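Local structure of flagellar hook-associated protein (Burkholderia pseudomallei, 4UT1) at residues Ser245-Thr250 and Gly266-Ala271; Glu259-Ser264 and Thr276-Asp281; Thr174-Tyr179 and Ser212-Leu217. The protein probably serves as a structural component of the bacterial flagellum, forming part of the junction between the hook and the filament. One frame throughout, in Å; residues are numbered along the deposited sequence.

Contact 1: Ser245-Thr250 and Gly266-Ala271. With EDO (1,2-ethanediol), chain E.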
loop_
_atom_site.group_PDB
_atom_site.type_symbol
_atom_site.label_atom_id
_atom_site.label_comp_id
_atom_site.label_asym_id
_atom_site.label_seq_id
_atom_site.Cartn_x
_atom_site.Cartn_y
_atom_site.Cartn_z
ATOM N N SER A 245 10.086 3.926 42.722
ATOM C CA SER A 245 9.707 3.333 41.438
ATOM C C SER A 245 9.615 4.399 40.345
ATOM O O SER A 245 9.480 5.592 40.632
ATOM C CB SER A 245 8.381 2.579 41.570
ATOM O OG SER A 245 7.281 3.473 41.666
ATOM N N TYR A 246 9.704 3.956 39.090
ATOM C CA TYR A 246 9.588 4.842 37.943
ATOM C C TYR A 246 8.253 4.615 37.234
ATOM O O TYR A 246 7.839 3.476 37.039
ATOM C CB TYR A 246 10.732 4.610 36.952
ATOM C CG TYR A 246 12.111 5.057 37.391
ATOM C CD1 TYR A 246 12.780 4.411 38.420
ATOM C CD2 TYR A 246 12.762 6.105 36.743
ATOM C CE1 TYR A 246 14.042 4.808 38.813
ATOM C CE2 TYR A 246 14.031 6.509 37.129
ATOM C CZ TYR A 246 14.666 5.852 38.162
ATOM O OH TYR A 246 15.928 6.237 38.555
ATOM N N GLN A 247 7.595 5.697 36.839
ATOM C CA GLN A 247 6.312 5.610 36.157
ATOM C C GLN A 247 6.466 5.602 34.644
ATOM O O GLN A 247 7.151 6.443 34.093
ATOM C CB GLN A 247 5.414 6.779 36.556
ATOM C CG GLN A 247 4.509 6.488 37.733
ATOM C CD GLN A 247 3.154 7.148 37.582
ATOM O OE1 GLN A 247 2.116 6.554 37.895
ATOM N NE2 GLN A 247 3.152 8.384 37.089
ATOM N N LEU A 248 5.821 4.651 33.983
ATOM C CA LEU A 248 5.734 4.679 32.531
ATOM C C LEU A 248 4.434 5.357 32.142
ATOM O O LEU A 248 3.489 5.411 32.937
ATOM C CB LEU A 248 5.792 3.266 31.942
ATOM C CG LEU A 248 7.011 2.425 32.331
ATOM C CD1 LEU A 248 6.897 1.029 31.764
ATOM C CD2 LEU A 248 8.331 3.103 31.889
ATOM N N ALA A 249 4.380 5.876 30.919
ATOM C CA ALA A 249 3.127 6.381 30.384
ATOM C C ALA A 249 3.005 6.026 28.908
ATOM O O ALA A 249 4.002 5.725 28.245
ATOM C CB ALA A 249 3.024 7.884 30.581
ATOM N N THR A 250 1.781 6.046 28.400
ATOM C CA THR A 250 1.583 6.019 26.960
ATOM C C THR A 250 1.295 7.441 26.494
ATOM O O THR A 250 0.588 8.203 27.160
ATOM C CB THR A 250 0.428 5.088 26.520
ATOM O OG1 THR A 250 -0.788 5.481 27.162
ATOM C CG2 THR A 250 0.723 3.628 26.843
ATOM N N GLY A 266 10.240 9.564 34.508
ATOM C CA GLY A 266 11.141 9.695 35.643
ATOM C C GLY A 266 10.587 8.968 36.858
ATOM O O GLY A 266 9.692 8.139 36.735
ATOM N N VAL A 267 11.112 9.273 38.041
ATOM C CA VAL A 267 10.602 8.641 39.255
ATOM C C VAL A 267 9.167 9.044 39.507
ATOM O O VAL A 267 8.763 10.168 39.201
ATOM C CB VAL A 267 11.436 9.006 40.497
ATOM C CG1 VAL A 267 12.836 8.455 40.367
ATOM C CG2 VAL A 267 11.453 10.507 40.687
ATOM N N ALA A 268 8.401 8.121 40.079
ATOM C CA ALA A 268 7.003 8.369 40.390
ATOM C C ALA A 268 6.866 9.396 41.509
ATOM O O ALA A 268 7.669 9.419 42.441
ATOM C CB ALA A 268 6.302 7.067 40.775
ATOM N N GLY A 269 5.850 10.247 41.394
ATOM C CA GLY A 269 5.520 11.224 42.414
ATOM C C GLY A 269 6.309 12.517 42.347
ATOM O O GLY A 269 6.197 13.358 43.238
ATOM N N SER A 270 7.099 12.702 41.294
ATOM C CA SER A 270 8.031 13.826 41.261
ATOM C C SER A 270 7.352 15.165 40.972
ATOM O O SER A 270 6.320 15.224 40.303
ATOM C CB SER A 270 9.128 13.574 40.229
ATOM O OG SER A 270 8.563 13.424 38.938
ATOM N N ALA A 271 7.930 16.234 41.510
ATOM C CA ALA A 271 7.572 17.583 41.100
ATOM C C ALA A 271 8.259 17.859 39.774
ATOM O O ALA A 271 9.475 17.676 39.651
ATOM C CB ALA A 271 7.985 18.610 42.142
HETATM C C1 EDO E . 3.380 4.373 39.600
HETATM O O1 EDO E . 2.518 3.831 40.594
HETATM C C2 EDO E . 4.842 4.267 40.014
HETATM O O2 EDO E . 5.408 3.002 39.656
#

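Contact 2: Glu259-Ser264 and Thr276-Asp281. With EDO (1,2-ethanediol), chain O.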
loop_
_atom_site.group_PDB
_atom_site.type_symbol
_atom_site.label_atom_id
_atom_site.label_comp_id
_atom_site.label_asym_id
_atom_site.label_seq_id
_atom_site.Cartn_x
_atom_site.Cartn_y
_atom_site.Cartn_z
ATOM N N GLU A 259 -0.894 6.050 16.743
ATOM C CA GLU A 259 -0.347 4.954 17.524
ATOM C C GLU A 259 0.327 5.463 18.789
ATOM O O GLU A 259 1.141 6.385 18.743
ATOM C CB GLU A 259 0.643 4.143 16.701
ATOM C CG GLU A 259 -0.019 3.530 15.458
ATOM C CD GLU A 259 0.864 2.559 14.708
ATOM O OE1 GLU A 259 2.107 2.584 14.893
ATOM O OE2 GLU A 259 0.298 1.759 13.922
ATOM N N LEU A 260 -0.022 4.855 19.916
ATOM C CA LEU A 260 0.622 5.186 21.178
ATOM C C LEU A 260 1.960 4.495 21.327
ATOM O O LEU A 260 2.162 3.381 20.838
ATOM C CB LEU A 260 -0.271 4.801 22.365
ATOM C CG LEU A 260 -1.663 5.410 22.401
ATOM C CD1 LEU A 260 -2.362 5.010 23.703
ATOM C CD2 LEU A 260 -1.604 6.916 22.245
ATOM N N THR A 261 2.870 5.155 22.038
ATOM C CA THR A 261 4.167 4.577 22.316
ATOM C C THR A 261 4.379 4.670 23.827
ATOM O O THR A 261 3.600 5.321 24.525
ATOM C CB THR A 261 5.290 5.301 21.542
ATOM O OG1 THR A 261 6.538 4.633 21.762
ATOM C CG2 THR A 261 5.408 6.753 21.989
ATOM N N ILE A 262 5.400 3.991 24.333
ATOM C CA ILE A 262 5.685 4.005 25.764
ATOM C C ILE A 262 6.777 5.028 26.094
ATOM O O ILE A 262 7.761 5.166 25.364
ATOM C CB ILE A 262 6.124 2.618 26.251
ATOM C CG1 ILE A 262 5.182 1.539 25.704
ATOM C CG2 ILE A 262 6.201 2.583 27.765
ATOM C CD1 ILE A 262 3.746 1.733 26.098
ATOM N N VAL A 263 6.593 5.757 27.188
ATOM C CA VAL A 263 7.602 6.690 27.637
ATOM C C VAL A 263 7.816 6.507 29.122
ATOM O O VAL A 263 6.966 5.940 29.826
ATOM C CB VAL A 263 7.211 8.164 27.355
ATOM C CG1 VAL A 263 6.945 8.368 25.871
ATOM C CG2 VAL A 263 5.994 8.578 28.183
ATOM N N SER A 264 8.964 6.980 29.587
ATOM C CA SER A 264 9.207 7.083 31.022
ATOM C C SER A 264 9.171 8.549 31.436
ATOM O O SER A 264 9.673 9.415 30.721
ATOM C CB SER A 264 10.539 6.449 31.395
ATOM O OG SER A 264 11.614 7.137 30.784
ATOM N N THR A 276 10.319 13.923 29.311
ATOM C CA THR A 276 9.737 12.647 28.933
ATOM C C THR A 276 10.700 11.894 28.030
ATOM O O THR A 276 11.223 12.455 27.062
ATOM C CB THR A 276 8.410 12.842 28.217
ATOM O OG1 THR A 276 8.630 13.640 27.051
ATOM C CG2 THR A 276 7.426 13.558 29.124
ATOM N N GLN A 277 10.962 10.640 28.373
ATOM C CA GLN A 277 11.889 9.811 27.621
ATOM C C GLN A 277 11.139 8.862 26.709
ATOM O O GLN A 277 10.331 8.058 27.174
ATOM C CB GLN A 277 12.788 9.007 28.556
ATOM C CG GLN A 277 13.813 9.832 29.279
ATOM C CD GLN A 277 14.501 10.832 28.364
ATOM O OE1 GLN A 277 14.395 12.036 28.577
ATOM N NE2 GLN A 277 15.193 10.339 27.336
ATOM N N TYR A 278 11.409 8.952 25.414
ATOM C CA TYR A 278 10.776 8.060 24.448
ATOM C C TYR A 278 11.502 6.730 24.357
ATOM O O TYR A 278 12.590 6.661 23.790
ATOM C CB TYR A 278 10.756 8.671 23.054
ATOM C CG TYR A 278 9.812 9.823 22.833
ATOM C CD1 TYR A 278 8.437 9.645 22.872
ATOM C CD2 TYR A 278 10.305 11.081 22.512
ATOM C CE1 TYR A 278 7.573 10.706 22.638
ATOM C CE2 TYR A 278 9.460 12.140 22.269
ATOM C CZ TYR A 278 8.097 11.953 22.336
ATOM O OH TYR A 278 7.271 13.028 22.095
ATOM N N LEU A 279 10.888 5.669 24.863
ATOM C CA LEU A 279 11.455 4.335 24.722
ATOM C C LEU A 279 11.086 3.734 23.358
ATOM O O LEU A 279 9.903 3.595 23.036
ATOM C CB LEU A 279 10.964 3.429 25.848
ATOM C CG LEU A 279 10.924 4.045 27.250
ATOM C CD1 LEU A 279 10.411 3.034 28.253
ATOM C CD2 LEU A 279 12.296 4.562 27.663
ATOM N N PRO A 280 12.095 3.374 22.551
ATOM C CA PRO A 280 11.869 2.815 21.209
ATOM C C PRO A 280 11.042 1.534 21.258
ATOM O O PRO A 280 11.341 0.677 22.088
ATOM C CB PRO A 280 13.284 2.519 20.704
ATOM C CG PRO A 280 14.189 3.361 21.562
ATOM C CD PRO A 280 13.527 3.437 22.898
ATOM N N ASP A 281 10.035 1.404 20.397
ATOM C CA ASP A 281 9.196 0.198 20.373
ATOM C C ASP A 281 10.043 -1.073 20.341
ATOM O O ASP A 281 9.765 -2.042 21.047
ATOM C CB ASP A 281 8.249 0.208 19.165
ATOM C CG ASP A 281 7.140 1.235 19.295
ATOM O OD1 ASP A 281 7.140 2.016 20.266
ATOM O OD2 ASP A 281 6.270 1.272 18.407
HETATM C C1 EDO O . 10.466 6.317 20.314
HETATM O O1 EDO O . 10.169 7.516 19.592
HETATM C C2 EDO O . 9.216 5.448 20.331
HETATM O O2 EDO O . 8.736 5.339 21.681
#

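Contact 3: Thr174-Tyr179 and Ser212-Leu217. With EDO (1,2-ethanediol), chain E.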
loop_
_atom_site.group_PDB
_atom_site.type_symbol
_atom_site.label_atom_id
_atom_site.label_comp_id
_atom_site.label_asym_id
_atom_site.label_seq_id
_atom_site.Cartn_x
_atom_site.Cartn_y
_atom_site.Cartn_z
ATOM N N THR A 174 -0.647 0.888 32.969
ATOM C CA THR A 174 -1.269 1.146 34.267
ATOM C C THR A 174 -0.945 0.008 35.231
ATOM O O THR A 174 -0.617 0.238 36.402
ATOM C CB THR A 174 -2.795 1.325 34.146
ATOM O OG1 THR A 174 -3.091 2.382 33.223
ATOM C CG2 THR A 174 -3.395 1.684 35.490
ATOM N N GLN A 175 -1.020 -1.223 34.742
ATOM C CA GLN A 175 -0.729 -2.364 35.591
ATOM C C GLN A 175 0.743 -2.420 35.955
ATOM O O GLN A 175 1.094 -2.689 37.099
ATOM C CB GLN A 175 -1.152 -3.659 34.912
ATOM C CG GLN A 175 -2.628 -3.709 34.624
ATOM C CD GLN A 175 -3.070 -5.084 34.202
ATOM O OE1 GLN A 175 -2.388 -6.079 34.477
ATOM N NE2 GLN A 175 -4.209 -5.157 33.523
ATOM N N ILE A 176 1.602 -2.175 34.977
ATOM C CA ILE A 176 3.029 -2.103 35.238
ATOM C C ILE A 176 3.353 -1.111 36.363
ATOM O O ILE A 176 4.148 -1.420 37.240
ATOM C CB ILE A 176 3.805 -1.705 33.972
ATOM C CG1 ILE A 176 3.752 -2.854 32.966
ATOM C CG2 ILE A 176 5.255 -1.327 34.316
ATOM C CD1 ILE A 176 4.286 -2.499 31.603
ATOM N N ASN A 177 2.749 0.076 36.326
ATOM C CA ASN A 177 3.017 1.086 37.344
ATOM C C ASN A 177 2.542 0.607 38.704
ATOM O O ASN A 177 3.186 0.866 39.724
ATOM C CB ASN A 177 2.351 2.419 36.987
ATOM C CG ASN A 177 3.011 3.093 35.787
ATOM O OD1 ASN A 177 4.167 2.820 35.473
ATOM N ND2 ASN A 177 2.284 3.987 35.128
ATOM N N SER A 178 1.423 -0.111 38.712
ATOM C CA SER A 178 0.915 -0.686 39.949
ATOM C C SER A 178 1.911 -1.664 40.559
ATOM O O SER A 178 2.189 -1.614 41.747
ATOM C CB SER A 178 -0.422 -1.399 39.706
ATOM O OG SER A 178 -1.440 -0.462 39.424
ATOM N N TYR A 179 2.447 -2.559 39.739
ATOM C CA TYR A 179 3.389 -3.558 40.230
ATOM C C TYR A 179 4.751 -2.997 40.633
ATOM O O TYR A 179 5.342 -3.446 41.616
ATOM C CB TYR A 179 3.578 -4.655 39.188
ATOM C CG TYR A 179 2.361 -5.549 39.083
ATOM C CD1 TYR A 179 1.902 -6.251 40.190
ATOM C CD2 TYR A 179 1.671 -5.689 37.886
ATOM C CE1 TYR A 179 0.778 -7.067 40.110
ATOM C CE2 TYR A 179 0.556 -6.502 37.794
ATOM C CZ TYR A 179 0.117 -7.191 38.906
ATOM O OH TYR A 179 -0.990 -7.994 38.811
ATOM N N SER A 212 6.594 -11.570 39.144
ATOM C CA SER A 212 6.015 -12.535 38.214
ATOM C C SER A 212 4.973 -11.852 37.364
ATOM O O SER A 212 5.081 -11.822 36.133
ATOM C CB SER A 212 5.395 -13.720 38.958
ATOM O OG SER A 212 4.599 -14.511 38.082
ATOM N N LYS A 213 3.971 -11.295 38.034
ATOM C CA LYS A 213 2.914 -10.558 37.363
ATOM C C LYS A 213 3.501 -9.505 36.428
ATOM O O LYS A 213 3.079 -9.386 35.283
ATOM C CB LYS A 213 1.976 -9.906 38.384
ATOM C CG LYS A 213 1.340 -10.886 39.381
ATOM C CD LYS A 213 0.698 -12.092 38.702
ATOM C CE LYS A 213 -0.575 -11.725 37.957
ATOM N NZ LYS A 213 -1.321 -12.940 37.502
ATOM N N LEU A 214 4.490 -8.760 36.910
ATOM C CA LEU A 214 5.141 -7.735 36.096
ATOM C C LEU A 214 5.774 -8.278 34.797
ATOM O O LEU A 214 5.646 -7.671 33.731
ATOM C CB LEU A 214 6.203 -7.011 36.944
ATOM C CG LEU A 214 7.092 -5.993 36.221
ATOM C CD1 LEU A 214 6.260 -4.896 35.562
ATOM C CD2 LEU A 214 8.095 -5.386 37.199
ATOM N N SER A 215 6.450 -9.421 34.878
ATOM C CA SER A 215 7.133 -9.964 33.709
ATOM C C SER A 215 6.143 -10.432 32.638
ATOM O O SER A 215 6.514 -10.585 31.477
ATOM C CB SER A 215 8.059 -11.117 34.112
ATOM O OG SER A 215 7.321 -12.217 34.613
ATOM N N GLN A 216 4.892 -10.659 33.020
ATOM C CA GLN A 216 3.859 -10.997 32.040
ATOM C C GLN A 216 3.431 -9.757 31.251
ATOM O O GLN A 216 2.801 -9.861 30.190
ATOM C CB GLN A 216 2.644 -11.633 32.727
ATOM C CG GLN A 216 2.934 -12.968 33.394
ATOM C CD GLN A 216 1.772 -13.441 34.247
ATOM O OE1 GLN A 216 0.635 -13.030 34.041
ATOM N NE2 GLN A 216 2.056 -14.295 35.219
ATOM N N LEU A 217 3.788 -8.581 31.758
ATOM C CA LEU A 217 3.395 -7.337 31.116
ATOM C C LEU A 217 4.539 -6.734 30.309
ATOM O O LEU A 217 4.313 -6.063 29.291
ATOM C CB LEU A 217 2.895 -6.332 32.154
ATOM C CG LEU A 217 1.761 -6.816 33.065
ATOM C CD1 LEU A 217 1.590 -5.834 34.219
ATOM C CD2 LEU A 217 0.452 -7.004 32.294
HETATM C C1 EDO E . 3.380 4.373 39.600
HETATM O O1 EDO E . 2.518 3.831 40.594
HETATM C C2 EDO E . 4.842 4.267 40.014
HETATM O O2 EDO E . 5.408 3.002 39.656
#

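Contact 1: Ser245-Thr250 and Gly266-Ala271
Y246 and V267 pair as antiparallel, non-hydrogen-bonded neighbours whose side chains diverge, where the chain beyond strand 260-265 turns a corner but still borders strand 244-252. The tight part is backbone. A268 N gives an almost straight bond to S245 O (2.8 Å, 177° at the hydrogen), while on the other side of the pair Q247 N reaches G266 O over a longer 3.2 Å. A268 turns its CB toward the strand and sets it 3.6 Å from CG of Q247.

The outer side is looser. With CG beside its backbone N (chi1 -70°), Y246 spreads its ring so that CG1 of V267 still sits over one face, 4.0 Å from the ring centroid, in a single CH-pi contact. V267 is largely open to solvent. It also starts a type II turn that ends at S270, with G269 supplying the positive phi and S270 OG returning only a weak bond to V267 O.

Next to the strand, O2 of a 1,2-ethanediol, probably from the crystallisation liquor, and OG of buried S245 share a hydrogen bond of 2.8 Å. The chemistry implies a loop held to the strand mainly by two main-chain bonds, supplemented by one CH-pi contact at the surface.

Contact 2: Glu259-Ser264 and Thr276-Asp281
S264 and Q277 form the hydrogen-bonded pair of an antiparallel hairpin, and the backbone bonds set its register. Q277 N gives a nearly straight bond to S264 O (2.9 Å, 177° at the hydrogen), and S264 N returns one to Q277 O at 3.0 Å; both donors lie in the plane of the carbonyl they address. Further along, L279 N reaches I262 O at 3.2 Å with a more bent approach. Q277 O also receives a CA-H...O contact from V263, so this carbonyl is approached by a conventional N-H donor and a weak C-H one.

Apolar contacts follow the same register. V263 and Y278 lie side by side on one face of the sheet and point the same way, with CG1 of V263 3.6 Å from CD1 of the tyrosine. I262 CG2 and L279 CD1 meet more loosely at 4.3 Å.

Polar side chains gather past the end of strand 277-278. T261 holds OG1 anti to its own nitrogen (chi1 -175°), which brings it within 3.1 Å of D281 OD1. A 1,2-ethanediol lies between T261 and L279 O, but its modelled approaches are too short to be relied on. The other carboxylate oxygen of D281 forms a salt bridge with R296, which also bonds to L260 O.

Strand 277-278 is the edge strand of a larger sheet, and 260-265 lies between it and 244-252, with V263 packed on A249 and V251. I262 lies against V173 of helix 134-193, and R296 ties both of the hairpin's segments to helix 287-322.

Contact 3: Thr174-Tyr179 and Ser212-Leu217
N177 O, on helix 134-193, is gripped by both hydroxyls of a 1,2-ethanediol, O1 at 3.2 Å and O2 at 3.1 Å, with T180 OG1 also near, its proton contested by other acceptors. One turn earlier T174 O is doubly held: S178 N and S178 OG approach it from opposite faces of its plane. The partners of T174 O belong to its own helix, those of N177 O to that helix and the glycol, and no hydrogen bond crosses to 212-217; the contact itself is made by carbon.

Y179 and L217 make the largest contributions. The tyrosine ring receives CB of K213 over one face, 3.7 Å from the centroid and 25° off the normal, while CD1 of L217 comes in at the ring's edge, 3.7 Å from CD2 of Y179. K213 then bends at chi2 and chi3, CE passing near Y179 OH. The same L217 methyl lies 3.6 Å from CB of Q175, so one branch of the leucine spans successive turns of the facing helix. Deeper in, I176 and L217 run antiparallel alongside each other, with I176 CG1 3.7 Å from L217 CB. L214, its CG anti to the backbone nitrogen (chi1 174°), sends CD1 across to I176 CG2.

The chemistry is apolar packing of a predicted coiled-coil segment against the end region of helix 201-215: cohesion rests on shape and burial, with a lysine contributing its aliphatic root rather than its charge.

In the fold
All three contacts belong to the helical domain of FlgK. Contact 3 comes first along the chain and closes before contact 1 opens; the segments of contacts 1 and 2 then alternate. Contacts 1 and 2 share one antiparallel sheet, in which strands 244-252 and 260-265 are neighbours, and their centres lie about 13 Å apart. Contact 3 belongs to the helices packed against that sheet, its centre about 14 Å from the centre of contact 1 and about 17 Å from that of contact 2. It touches contact 1 directly, through N177 ND2 at L248 O and I176 against L248, but not contact 2. Helix 134-193 thus joins two layers, packing on helix 201-215 and also carrying the sheet.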